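Local coordinates for Mgp-operon protein 3 (Mycoplasma pneumoniae, PDB 6RJ1) that probably helps the bacterium attach to host cells as an extracellular adhesin subunit, with a likely role in recognising host sugars, at residues L612-Y617 with F677-N682; F670-L675 with N773-F778; Q507-Q512 with A554-A559; A729-P734 with N828-S833. All blocks are in the same frame, centred on the assembly; numbering follows the deposited sequence.

Contact 1: residues L612-Y617 with F677-N682; sequences LDTFAY and FNFKLN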
loop_
_atom_site.group_PDB
_atom_site.type_symbol
_atom_site.label_atom_id
_atom_site.label_comp_id
_atom_site.label_asym_id
_atom_site.label_seq_id
_atom_site.Cartn_x
_atom_site.Cartn_y
_atom_site.Cartn_z
ATOM N N LEU A 612 -27.226 11.429 25.715
ATOM C CA LEU A 612 -28.681 11.688 25.819
ATOM C C LEU A 612 -29.524 11.030 24.655
ATOM O O LEU A 612 -30.170 10.010 24.901
ATOM C CB LEU A 612 -29.073 13.192 26.063
ATOM C CG LEU A 612 -28.581 14.432 25.215
ATOM C CD1 LEU A 612 -27.065 14.700 25.255
ATOM C CD2 LEU A 612 -29.285 14.601 23.878
ATOM N N ASP A 613 -29.511 11.597 23.431
ATOM C CA ASP A 613 -30.225 11.123 22.233
ATOM C C ASP A 613 -29.422 11.492 20.949
ATOM O O ASP A 613 -29.987 11.673 19.860
ATOM C CB ASP A 613 -31.660 11.699 22.198
ATOM C CG ASP A 613 -32.711 10.773 21.604
ATOM O OD1 ASP A 613 -32.494 10.267 20.470
ATOM O OD2 ASP A 613 -33.761 10.572 22.258
ATOM N N THR A 614 -28.089 11.593 21.110
ATOM C CA THR A 614 -27.102 11.897 20.076
ATOM C C THR A 614 -25.883 11.013 20.292
ATOM O O THR A 614 -25.203 11.132 21.311
ATOM C CB THR A 614 -26.802 13.419 19.948
ATOM O OG1 THR A 614 -25.574 13.598 19.242
ATOM C CG2 THR A 614 -26.707 14.146 21.285
ATOM N N PHE A 615 -25.635 10.098 19.346
ATOM C CA PHE A 615 -24.513 9.171 19.421
ATOM C C PHE A 615 -23.241 9.721 18.786
ATOM O O PHE A 615 -23.271 10.747 18.108
ATOM C CB PHE A 615 -24.884 7.786 18.845
ATOM C CG PHE A 615 -25.472 7.759 17.451
ATOM C CD1 PHE A 615 -24.653 7.866 16.328
ATOM C CD2 PHE A 615 -26.834 7.558 17.258
ATOM C CE1 PHE A 615 -25.196 7.829 15.039
ATOM C CE2 PHE A 615 -27.378 7.518 15.966
ATOM C CZ PHE A 615 -26.554 7.652 14.866
ATOM N N ALA A 616 -22.116 9.035 19.042
ATOM C CA ALA A 616 -20.775 9.294 18.518
ATOM C C ALA A 616 -20.002 7.987 18.651
ATOM O O ALA A 616 -20.256 7.207 19.584
ATOM C CB ALA A 616 -20.086 10.397 19.308
ATOM N N TYR A 617 -19.091 7.722 17.708
ATOM C CA TYR A 617 -18.303 6.492 17.750
ATOM C C TYR A 617 -16.906 6.709 18.369
ATOM O O TYR A 617 -16.099 5.789 18.398
ATOM C CB TYR A 617 -18.254 5.825 16.366
ATOM C CG TYR A 617 -19.537 5.097 16.025
ATOM C CD1 TYR A 617 -19.786 3.814 16.507
ATOM C CD2 TYR A 617 -20.505 5.688 15.219
ATOM C CE1 TYR A 617 -20.961 3.136 16.191
ATOM C CE2 TYR A 617 -21.689 5.022 14.899
ATOM C CZ TYR A 617 -21.911 3.743 15.386
ATOM O OH TYR A 617 -23.077 3.078 15.083
ATOM N N PHE A 677 -16.041 13.639 13.687
ATOM C CA PHE A 677 -15.869 15.081 13.822
ATOM C C PHE A 677 -16.211 15.477 15.234
ATOM O O PHE A 677 -17.077 14.854 15.848
ATOM C CB PHE A 677 -16.789 15.832 12.840
ATOM C CG PHE A 677 -16.411 15.702 11.383
ATOM C CD1 PHE A 677 -16.839 14.612 10.630
ATOM C CD2 PHE A 677 -15.652 16.681 10.755
ATOM C CE1 PHE A 677 -16.481 14.485 9.282
ATOM C CE2 PHE A 677 -15.297 16.557 9.405
ATOM C CZ PHE A 677 -15.710 15.454 8.678
ATOM N N ASN A 678 -15.535 16.511 15.756
ATOM C CA ASN A 678 -15.804 17.020 17.097
ATOM C C ASN A 678 -17.108 17.823 17.115
ATOM O O ASN A 678 -17.562 18.282 16.061
ATOM C CB ASN A 678 -14.613 17.838 17.639
ATOM C CG ASN A 678 -14.180 19.051 16.841
ATOM O OD1 ASN A 678 -14.953 19.691 16.120
ATOM N ND2 ASN A 678 -12.916 19.416 16.980
ATOM N N PHE A 679 -17.712 17.990 18.301
ATOM C CA PHE A 679 -18.954 18.748 18.443
ATOM C C PHE A 679 -18.659 20.215 18.794
ATOM O O PHE A 679 -19.162 20.753 19.789
ATOM C CB PHE A 679 -19.926 18.055 19.416
ATOM C CG PHE A 679 -20.387 16.698 18.939
ATOM C CD1 PHE A 679 -21.402 16.581 17.995
ATOM C CD2 PHE A 679 -19.796 15.538 19.417
ATOM C CE1 PHE A 679 -21.816 15.322 17.541
ATOM C CE2 PHE A 679 -20.213 14.282 18.968
ATOM C CZ PHE A 679 -21.219 14.182 18.031
ATOM N N LYS A 680 -17.822 20.850 17.950
ATOM C CA LYS A 680 -17.380 22.240 18.049
ATOM C C LYS A 680 -17.851 23.021 16.814
ATOM O O LYS A 680 -17.930 22.441 15.728
ATOM C CB LYS A 680 -15.848 22.295 18.157
ATOM C CG LYS A 680 -15.284 21.662 19.423
ATOM C CD LYS A 680 -13.764 21.774 19.496
ATOM C CE LYS A 680 -13.263 21.891 20.919
ATOM N NZ LYS A 680 -13.408 20.626 21.686
ATOM N N LEU A 681 -18.161 24.334 16.963
ATOM C CA LEU A 681 -18.606 25.154 15.824
ATOM C C LEU A 681 -17.542 25.203 14.724
ATOM O O LEU A 681 -17.878 25.078 13.543
ATOM C CB LEU A 681 -19.089 26.545 16.251
ATOM C CG LEU A 681 -20.562 26.592 16.640
ATOM C CD1 LEU A 681 -20.743 27.063 18.073
ATOM C CD2 LEU A 681 -21.352 27.442 15.677
ATOM N N ASN A 682 -16.253 25.282 15.131
ATOM C CA ASN A 682 -15.078 25.172 14.249
ATOM C C ASN A 682 -14.835 23.663 14.110
ATOM O O ASN A 682 -13.903 23.115 14.710
ATOM C CB ASN A 682 -13.832 25.907 14.824
ATOM C CG ASN A 682 -13.863 26.195 16.321
ATOM O OD1 ASN A 682 -14.418 27.210 16.768
ATOM N ND2 ASN A 682 -13.278 25.297 17.114
#

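Contact 2: residues F670-L675 with N773-F778; sequences FDALGL and NSLLNF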
loop_
_atom_site.group_PDB
_atom_site.type_symbol
_atom_site.label_atom_id
_atom_site.label_comp_id
_atom_site.label_asym_id
_atom_site.label_seq_id
_atom_site.Cartn_x
_atom_site.Cartn_y
_atom_site.Cartn_z
ATOM N N PHE A 670 -16.648 4.548 10.407
ATOM C CA PHE A 670 -16.379 5.957 10.682
ATOM C C PHE A 670 -14.902 6.319 10.507
ATOM O O PHE A 670 -14.582 7.374 9.967
ATOM C CB PHE A 670 -16.901 6.328 12.081
ATOM C CG PHE A 670 -18.329 6.825 12.085
ATOM C CD1 PHE A 670 -19.376 5.989 11.718
ATOM C CD2 PHE A 670 -18.624 8.136 12.435
ATOM C CE1 PHE A 670 -20.693 6.460 11.692
ATOM C CE2 PHE A 670 -19.941 8.604 12.410
ATOM C CZ PHE A 670 -20.968 7.762 12.039
ATOM N N ASP A 671 -14.018 5.417 10.913
ATOM C CA ASP A 671 -12.568 5.572 10.823
ATOM C C ASP A 671 -12.061 5.458 9.396
ATOM O O ASP A 671 -11.087 6.117 9.043
ATOM C CB ASP A 671 -11.878 4.522 11.699
ATOM C CG ASP A 671 -11.950 4.751 13.204
ATOM O OD1 ASP A 671 -12.815 5.536 13.655
ATOM O OD2 ASP A 671 -11.144 4.149 13.925
ATOM N N ALA A 672 -12.680 4.596 8.587
ATOM C CA ALA A 672 -12.248 4.385 7.213
ATOM C C ALA A 672 -12.792 5.437 6.273
ATOM O O ALA A 672 -12.148 5.757 5.279
ATOM C CB ALA A 672 -12.665 3.006 6.749
ATOM N N LEU A 673 -13.979 5.977 6.577
ATOM C CA LEU A 673 -14.655 6.957 5.742
ATOM C C LEU A 673 -14.452 8.412 6.197
ATOM O O LEU A 673 -14.904 9.334 5.515
ATOM C CB LEU A 673 -16.141 6.584 5.649
ATOM C CG LEU A 673 -16.562 5.572 4.570
ATOM C CD1 LEU A 673 -16.012 4.175 4.836
ATOM C CD2 LEU A 673 -18.066 5.485 4.482
ATOM N N GLY A 674 -13.731 8.598 7.305
ATOM C CA GLY A 674 -13.412 9.905 7.874
ATOM C C GLY A 674 -14.629 10.681 8.317
ATOM O O GLY A 674 -14.780 11.852 7.959
ATOM N N LEU A 675 -15.505 10.018 9.091
ATOM C CA LEU A 675 -16.770 10.571 9.542
ATOM C C LEU A 675 -16.786 11.007 11.019
ATOM O O LEU A 675 -17.823 11.441 11.523
ATOM C CB LEU A 675 -17.890 9.562 9.238
ATOM C CG LEU A 675 -18.216 9.344 7.763
ATOM C CD1 LEU A 675 -18.894 8.015 7.555
ATOM C CD2 LEU A 675 -19.091 10.458 7.229
ATOM N N ASN A 773 -15.545 -2.384 -3.367
ATOM C CA ASN A 773 -15.596 -1.881 -1.996
ATOM C C ASN A 773 -15.506 -0.349 -1.979
ATOM O O ASN A 773 -14.951 0.245 -2.905
ATOM C CB ASN A 773 -14.478 -2.507 -1.143
ATOM C CG ASN A 773 -13.165 -1.764 -1.195
ATOM O OD1 ASN A 773 -12.910 -0.859 -0.398
ATOM N ND2 ASN A 773 -12.309 -2.116 -2.140
ATOM N N SER A 774 -16.021 0.277 -0.903
ATOM C CA SER A 774 -15.990 1.729 -0.668
ATOM C C SER A 774 -15.415 1.977 0.729
ATOM O O SER A 774 -15.761 2.961 1.388
ATOM C CB SER A 774 -17.402 2.308 -0.767
ATOM O OG SER A 774 -18.240 1.720 0.213
ATOM N N LEU A 775 -14.531 1.063 1.165
ATOM C CA LEU A 775 -13.960 1.009 2.497
ATOM C C LEU A 775 -12.462 1.258 2.535
ATOM O O LEU A 775 -11.977 1.906 3.468
ATOM C CB LEU A 775 -14.250 -0.406 3.047
ATOM C CG LEU A 775 -14.631 -0.661 4.521
ATOM C CD1 LEU A 775 -13.706 -1.668 5.145
ATOM C CD2 LEU A 775 -14.738 0.595 5.352
ATOM N N LEU A 776 -11.723 0.695 1.566
ATOM C CA LEU A 776 -10.265 0.748 1.549
ATOM C C LEU A 776 -9.711 1.769 0.601
ATOM O O LEU A 776 -10.134 1.835 -0.557
ATOM C CB LEU A 776 -9.667 -0.642 1.244
ATOM C CG LEU A 776 -10.302 -1.838 1.949
ATOM C CD1 LEU A 776 -9.877 -3.125 1.313
ATOM C CD2 LEU A 776 -10.013 -1.835 3.444
ATOM N N ASN A 777 -8.750 2.564 1.087
ATOM C CA ASN A 777 -8.094 3.557 0.256
ATOM C C ASN A 777 -6.961 2.924 -0.547
ATOM O O ASN A 777 -6.430 1.882 -0.169
ATOM C CB ASN A 777 -7.641 4.777 1.052
ATOM C CG ASN A 777 -7.648 6.048 0.234
ATOM O OD1 ASN A 777 -7.805 6.047 -0.988
ATOM N ND2 ASN A 777 -7.474 7.171 0.885
ATOM N N PHE A 778 -6.636 3.530 -1.681
ATOM C CA PHE A 778 -5.611 3.042 -2.592
ATOM C C PHE A 778 -4.861 4.241 -3.162
ATOM O O PHE A 778 -5.464 5.269 -3.426
ATOM C CB PHE A 778 -6.293 2.197 -3.686
ATOM C CG PHE A 778 -5.517 1.935 -4.950
ATOM C CD1 PHE A 778 -4.626 0.874 -5.030
ATOM C CD2 PHE A 778 -5.731 2.700 -6.085
ATOM C CE1 PHE A 778 -3.937 0.607 -6.210
ATOM C CE2 PHE A 778 -5.036 2.431 -7.264
ATOM C CZ PHE A 778 -4.144 1.385 -7.317
#

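Contact 3: residues Q507-Q512 with A554-A559; sequences QFVENQ and AFKAGA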
loop_
_atom_site.group_PDB
_atom_site.type_symbol
_atom_site.label_atom_id
_atom_site.label_comp_id
_atom_site.label_asym_id
_atom_site.label_seq_id
_atom_site.Cartn_x
_atom_site.Cartn_y
_atom_site.Cartn_z
ATOM N N GLN A 507 4.400 5.612 18.158
ATOM C CA GLN A 507 3.902 4.852 19.308
ATOM C C GLN A 507 2.552 4.214 18.993
ATOM O O GLN A 507 2.375 3.034 19.269
ATOM C CB GLN A 507 3.786 5.746 20.551
ATOM C CG GLN A 507 5.114 6.091 21.213
ATOM C CD GLN A 507 4.952 7.121 22.312
ATOM O OE1 GLN A 507 4.036 7.065 23.137
ATOM N NE2 GLN A 507 5.848 8.086 22.359
ATOM N N PHE A 508 1.632 4.973 18.355
ATOM C CA PHE A 508 0.317 4.480 17.952
ATOM C C PHE A 508 0.410 3.251 17.048
ATOM O O PHE A 508 -0.264 2.260 17.313
ATOM C CB PHE A 508 -0.493 5.586 17.254
ATOM C CG PHE A 508 -1.383 6.361 18.190
ATOM C CD1 PHE A 508 -2.598 5.838 18.615
ATOM C CD2 PHE A 508 -1.005 7.616 18.656
ATOM C CE1 PHE A 508 -3.420 6.555 19.480
ATOM C CE2 PHE A 508 -1.821 8.324 19.546
ATOM C CZ PHE A 508 -3.010 7.778 19.967
ATOM N N VAL A 509 1.260 3.310 16.013
ATOM C CA VAL A 509 1.450 2.230 15.043
ATOM C C VAL A 509 2.117 1.036 15.716
ATOM O O VAL A 509 1.589 -0.077 15.642
ATOM C CB VAL A 509 2.221 2.707 13.776
ATOM C CG1 VAL A 509 2.469 1.561 12.795
ATOM C CG2 VAL A 509 1.490 3.859 13.086
ATOM N N GLU A 510 3.254 1.285 16.401
ATOM C CA GLU A 510 4.076 0.282 17.080
ATOM C C GLU A 510 3.385 -0.420 18.236
ATOM O O GLU A 510 3.648 -1.603 18.451
ATOM C CB GLU A 510 5.412 0.876 17.531
ATOM C CG GLU A 510 6.391 1.117 16.387
ATOM C CD GLU A 510 7.769 1.623 16.779
ATOM O OE1 GLU A 510 7.938 2.103 17.925
ATOM O OE2 GLU A 510 8.685 1.542 15.930
ATOM N N ASN A 511 2.523 0.284 18.986
ATOM C CA ASN A 511 1.826 -0.324 20.120
ATOM C C ASN A 511 0.796 -1.345 19.673
ATOM O O ASN A 511 0.561 -2.329 20.368
ATOM C CB ASN A 511 1.217 0.728 21.055
ATOM C CG ASN A 511 2.241 1.519 21.820
ATOM O OD1 ASN A 511 3.450 1.237 21.781
ATOM N ND2 ASN A 511 1.783 2.548 22.522
ATOM N N GLN A 512 0.218 -1.139 18.490
ATOM C CA GLN A 512 -0.772 -2.063 17.956
ATOM C C GLN A 512 -0.117 -3.266 17.257
ATOM O O GLN A 512 -0.824 -4.214 16.931
ATOM C CB GLN A 512 -1.794 -1.333 17.065
ATOM C CG GLN A 512 -3.203 -1.853 17.291
ATOM C CD GLN A 512 -4.286 -0.932 16.807
ATOM O OE1 GLN A 512 -5.097 -1.305 15.958
ATOM N NE2 GLN A 512 -4.352 0.273 17.364
ATOM N N ALA A 554 3.440 5.692 0.151
ATOM C CA ALA A 554 2.832 4.384 0.331
ATOM C C ALA A 554 1.739 4.464 1.381
ATOM O O ALA A 554 1.724 5.384 2.199
ATOM C CB ALA A 554 3.899 3.391 0.792
ATOM N N PHE A 555 0.835 3.489 1.373
ATOM C CA PHE A 555 -0.158 3.382 2.426
ATOM C C PHE A 555 0.411 2.364 3.389
ATOM O O PHE A 555 1.000 1.370 2.957
ATOM C CB PHE A 555 -1.510 2.899 1.899
ATOM C CG PHE A 555 -2.458 4.023 1.602
ATOM C CD1 PHE A 555 -3.147 4.664 2.632
ATOM C CD2 PHE A 555 -2.664 4.452 0.296
ATOM C CE1 PHE A 555 -4.010 5.725 2.356
ATOM C CE2 PHE A 555 -3.533 5.508 0.022
ATOM C CZ PHE A 555 -4.194 6.139 1.055
ATOM N N LYS A 556 0.283 2.629 4.686
ATOM C CA LYS A 556 0.733 1.706 5.714
ATOM C C LYS A 556 -0.257 0.547 5.676
ATOM O O LYS A 556 -1.469 0.768 5.775
ATOM C CB LYS A 556 0.705 2.406 7.086
ATOM C CG LYS A 556 1.069 1.517 8.269
ATOM C CD LYS A 556 0.407 2.000 9.569
ATOM C CE LYS A 556 -0.878 1.259 9.882
ATOM N NZ LYS A 556 -0.616 -0.089 10.467
ATOM N N ALA A 557 0.245 -0.675 5.467
ATOM C CA ALA A 557 -0.606 -1.865 5.467
ATOM C C ALA A 557 -0.941 -2.184 6.942
ATOM O O ALA A 557 -0.128 -1.894 7.827
ATOM C CB ALA A 557 0.126 -3.028 4.827
ATOM N N GLY A 558 -2.134 -2.720 7.194
ATOM C CA GLY A 558 -2.559 -3.070 8.543
ATOM C C GLY A 558 -1.691 -4.160 9.138
ATOM O O GLY A 558 -1.568 -5.228 8.550
ATOM N N ALA A 559 -1.019 -3.879 10.262
ATOM C CA ALA A 559 -0.162 -4.857 10.927
ATOM C C ALA A 559 -0.473 -4.872 12.422
ATOM O O ALA A 559 -0.212 -3.904 13.151
ATOM C CB ALA A 559 1.300 -4.555 10.671
HETATM O O HOH W 1 -0.318 -0.842 13.871
#

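Contact 4: residues A729-P734 with N828-S833; sequences ASHYLP and NSEPIS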
loop_
_atom_site.group_PDB
_atom_site.type_symbol
_atom_site.label_atom_id
_atom_site.label_comp_id
_atom_site.label_asym_id
_atom_site.label_seq_id
_atom_site.Cartn_x
_atom_site.Cartn_y
_atom_site.Cartn_z
ATOM N N ALA A 729 6.930 11.450 6.831
ATOM C CA ALA A 729 5.743 11.791 7.608
ATOM C C ALA A 729 4.587 10.861 7.260
ATOM O O ALA A 729 4.624 10.145 6.249
ATOM C CB ALA A 729 5.345 13.235 7.365
ATOM N N SER A 730 3.571 10.858 8.124
ATOM C CA SER A 730 2.367 10.072 7.939
ATOM C C SER A 730 1.171 10.983 8.024
ATOM O O SER A 730 1.191 11.990 8.745
ATOM C CB SER A 730 2.274 8.943 8.958
ATOM O OG SER A 730 1.867 9.398 10.238
ATOM N N HIS A 731 0.131 10.642 7.275
ATOM C CA HIS A 731 -1.083 11.428 7.241
ATOM C C HIS A 731 -2.298 10.539 7.086
ATOM O O HIS A 731 -2.292 9.585 6.306
ATOM C CB HIS A 731 -1.023 12.451 6.097
ATOM C CG HIS A 731 -1.802 13.692 6.383
ATOM N ND1 HIS A 731 -1.169 14.873 6.733
ATOM C CD2 HIS A 731 -3.142 13.890 6.400
ATOM C CE1 HIS A 731 -2.141 15.748 6.944
ATOM N NE2 HIS A 731 -3.345 15.203 6.748
ATOM N N TYR A 732 -3.351 10.879 7.815
ATOM C CA TYR A 732 -4.620 10.181 7.764
ATOM C C TYR A 732 -5.327 10.582 6.476
ATOM O O TYR A 732 -5.595 11.765 6.237
ATOM C CB TYR A 732 -5.439 10.509 9.021
ATOM C CG TYR A 732 -6.869 10.018 9.028
ATOM C CD1 TYR A 732 -7.163 8.659 8.934
ATOM C CD2 TYR A 732 -7.925 10.903 9.221
ATOM C CE1 TYR A 732 -8.483 8.201 8.986
ATOM C CE2 TYR A 732 -9.240 10.457 9.284
ATOM C CZ TYR A 732 -9.514 9.108 9.174
ATOM O OH TYR A 732 -10.820 8.706 9.257
ATOM N N LEU A 733 -5.559 9.590 5.620
ATOM C CA LEU A 733 -6.179 9.786 4.319
ATOM C C LEU A 733 -7.300 8.747 4.099
ATOM O O LEU A 733 -7.071 7.712 3.475
ATOM C CB LEU A 733 -5.075 9.711 3.238
ATOM C CG LEU A 733 -5.398 10.176 1.832
ATOM C CD1 LEU A 733 -5.908 11.602 1.819
ATOM C CD2 LEU A 733 -4.171 10.060 0.952
ATOM N N PRO A 734 -8.511 9.002 4.645
ATOM C CA PRO A 734 -9.605 8.034 4.484
ATOM C C PRO A 734 -10.243 8.061 3.101
ATOM O O PRO A 734 -10.039 9.027 2.376
ATOM C CB PRO A 734 -10.605 8.485 5.553
ATOM C CG PRO A 734 -10.401 9.940 5.649
ATOM C CD PRO A 734 -8.941 10.168 5.445
ATOM N N ASN A 828 -0.213 24.340 15.309
ATOM C CA ASN A 828 -1.679 24.342 15.209
ATOM C C ASN A 828 -2.081 24.260 13.738
ATOM O O ASN A 828 -3.160 23.749 13.414
ATOM C CB ASN A 828 -2.267 25.619 15.828
ATOM C CG ASN A 828 -2.607 25.500 17.289
ATOM O OD1 ASN A 828 -1.765 25.718 18.166
ATOM N ND2 ASN A 828 -3.855 25.163 17.579
ATOM N N SER A 829 -1.211 24.788 12.854
ATOM C CA SER A 829 -1.401 24.784 11.409
ATOM C C SER A 829 -1.249 23.373 10.862
ATOM O O SER A 829 -0.397 22.610 11.341
ATOM C CB SER A 829 -0.394 25.711 10.734
ATOM O OG SER A 829 -0.677 27.074 11.016
ATOM N N GLU A 830 -2.094 23.019 9.872
ATOM C CA GLU A 830 -2.012 21.726 9.193
ATOM C C GLU A 830 -0.663 21.628 8.450
ATOM O O GLU A 830 -0.127 22.669 8.068
ATOM C CB GLU A 830 -3.196 21.522 8.237
ATOM C CG GLU A 830 -4.318 20.711 8.863
ATOM C CD GLU A 830 -5.209 19.975 7.880
ATOM O OE1 GLU A 830 -6.289 20.515 7.544
ATOM O OE2 GLU A 830 -4.832 18.859 7.448
ATOM N N PRO A 831 -0.045 20.426 8.311
ATOM C CA PRO A 831 1.262 20.352 7.640
ATOM C C PRO A 831 1.173 20.847 6.210
ATOM O O PRO A 831 0.244 20.482 5.480
ATOM C CB PRO A 831 1.632 18.866 7.719
ATOM C CG PRO A 831 0.345 18.158 7.914
ATOM C CD PRO A 831 -0.505 19.085 8.722
ATOM N N ILE A 832 2.104 21.735 5.842
ATOM C CA ILE A 832 2.141 22.315 4.503
ATOM C C ILE A 832 2.840 21.361 3.491
ATOM O O ILE A 832 2.829 21.643 2.293
ATOM C CB ILE A 832 2.688 23.771 4.490
ATOM C CG1 ILE A 832 4.091 23.895 5.137
ATOM C CG2 ILE A 832 1.668 24.735 5.135
ATOM C CD1 ILE A 832 4.826 25.264 4.867
ATOM N N SER A 833 3.376 20.205 3.979
ATOM C CA SER A 833 4.048 19.162 3.194
ATOM C C SER A 833 3.048 18.203 2.533
ATOM O O SER A 833 3.404 17.486 1.598
ATOM C CB SER A 833 5.009 18.369 4.078
ATOM O OG SER A 833 4.315 17.656 5.089
#

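Contact 1: residues L612-Y617 with F677-N682
Phe679 meets Ala616 with the rim of its ring. The methyl CB of Ala616 lies close to the ring plane, 3.9 Å from CE2 of Phe679. The tip of the same ring faces the backbone, with CZ of Phe679 4.0 Å from the carbonyl oxygen O of Phe615. Thr614 adds a looser touch, with its OG1 4.5 Å from CE1 of Phe679. Both oxygens lie oblique to the ring; no bond is formed, and the contact is packing. CB of Ala616 and that of Thr614 point toward the loop, while that of Phe615 turns away from it. With CG anti to its carbonyl carbon (chi1 -63°), the Phe679 ring extends toward the strand.

Phe679 is the centre of an inverse gamma turn, closed by a weak bond of 3.2 Å from Lys680 N to Asn678 O. Asn678 is held in turn by Glu684, both through its OD1 and through its backbone. On the other side, Ala616 bonds by its backbone to Phe609. Phe679 also touches Leu585.

The burial is modest, and Phe679 itself is largely exposed. The arrangement is a peripheral one: an aromatic residue at the centre of an inverse gamma turn packs on a small, weakly bonded antiparallel pair, 609-611 with 614-616.

Contact 2: residues F670-L675 with N773-F778
Leu673 of helix 666-673 crosses Leu775 of the facing loop at about a right angle. The path of Leu673 starts at CB, which points neither at the loop nor away from it. CG of Leu673 comes to 4.2 Å from Ser774 O. The branch CD1 goes further. CD1 of Leu673 rests 3.7 Å from Ser774 O and 3.8 Å from CD2 of Leu775. Leu673 also touches Ser740.

The CB of Leu775 points away from the helix, but its CD2 comes back to the contact. CD2 of Leu775 meets CB of Ala672 at 3.5 Å. Ala672 CB is directed at the loop, where the two backbones lie nearest each other, and is also 3.5 Å from Leu775 O.

The loop holds its own shape. Asn773 OD1 accepts from Leu776 N at 2.8 Å, nearly straight (171°), and from Leu775 N at 3.0 Å. The second bond makes an Asx turn. The hydroxyl of Ser774 is bonded to that of Ser740.

All four touching residues are buried. The direct contact is apolar: methyl groups meet methyl groups and two carbonyl oxygens. Polar linkage comes through Gln692, whose NE2 bonds Ala672 O and whose OE1 takes Asn777 N.

Contact 3: residues Q507-Q512 with A554-A559
Gln512 and Ala559 mark the nearest backbone approach, with their CA atoms 7.6 Å apart, where the chain leaves helix 503-511. Here the C-terminal end of that helix packs on strand 549-563 of the mixed sheet, within the MgpC adhesin family region. All the touching residues are buried.

The side-chain contact is between Val509 and Lys556, which reach toward each other tip to tip. Both methyls of Val509 face CD of Lys556, CG1 at 3.9 Å and CG2 at 4.1 Å. The lysine leaves its backbone with CG anti to the N (chi1 176°). It then bends at its last two torsions, so that the aliphatic part meets the valine and NZ turns back toward its own chain.

NZ of Lys556 donates to Ala557 O at 3.2 Å, from well above the carbonyl plane. Its strongest polar partner is OD1 of Asn660. Asn660 also links the two segments, since its ND2 donates to OE1 of Gln512, which takes a second bond from Trp579 N. These bonds satisfy polar groups that would otherwise be buried at a cost.

One water completes the join between helix and strand. The water donates to Val509 O at 2.7 Å and to Ala559 O at 3.1 Å, and it accepts only a weak, long bond from Lys556 NZ.

Contact 4: residues A729-P734 with N828-S833
His731 supplies the largest share of the buried surface, followed by Pro831 and Glu830. The imidazole meets the proline ring edge-on. CG of Pro831 lies near the plane of the imidazole, 3.6 Å from CE1 and 3.8 Å from ND1 of His731. CD of Pro831 is a little further off, 4.1 Å from CE1 of His731. The two side chains come from opposite directions.

Glu830 approaches the next corner of the ring. Its OE2 is 4.0 Å from NE2 of His731, too far for a salt bridge. The Glu830 side chain crosses that of His731 at about a right angle, yet its carboxylate lies nearly coplanar with the ring (30°). The nearby carboxylate would probably favour the protonated form of the imidazole.

CG of His731 is roughly anti to its backbone N (chi1 -150°), which sends the imidazole out from the strand toward the loop. The ring of Phe834 stacks on it, and that of Tyr591 also meets it. Tyr591 touches Glu830 and Pro831 too, so this residue, at the start of helix 591-595, touches both segments. Backbone bonding to Leu694 fixes His731 in its sheet.

The arrangement joins two sheets. Strand 723-732 of a mixed sheet meets the loop leading into strand 834-838, part of an antiparallel sheet whose up-and-down pairing is consistent with a propeller blade.

How the contacts relate
Contact 3 comes first along the chain and closes before the others open. Contacts 1 and 2 then interleave, as do contacts 2 and 4. Contacts 2, 3 and 4 lie 12 to 18 Å from the centre of the chain, with their own centres 16 to 17 Å apart, and each touches the other two. Asp671 and Asn777 of contact 2 are probably hydrogen-bonded to Tyr732 and Leu733 of contact 4, and Phe555 of contact 3 packs against both contacts. Contacts 3 and 4 reach the same mixed sheet. Contact 1 is peripheral, its centre 20 Å from that of contact 2, and joins it where Tyr617 meets Phe670. Together they bring distant parts of the sequence together around the mixed sheet, with contact 1 at the edge.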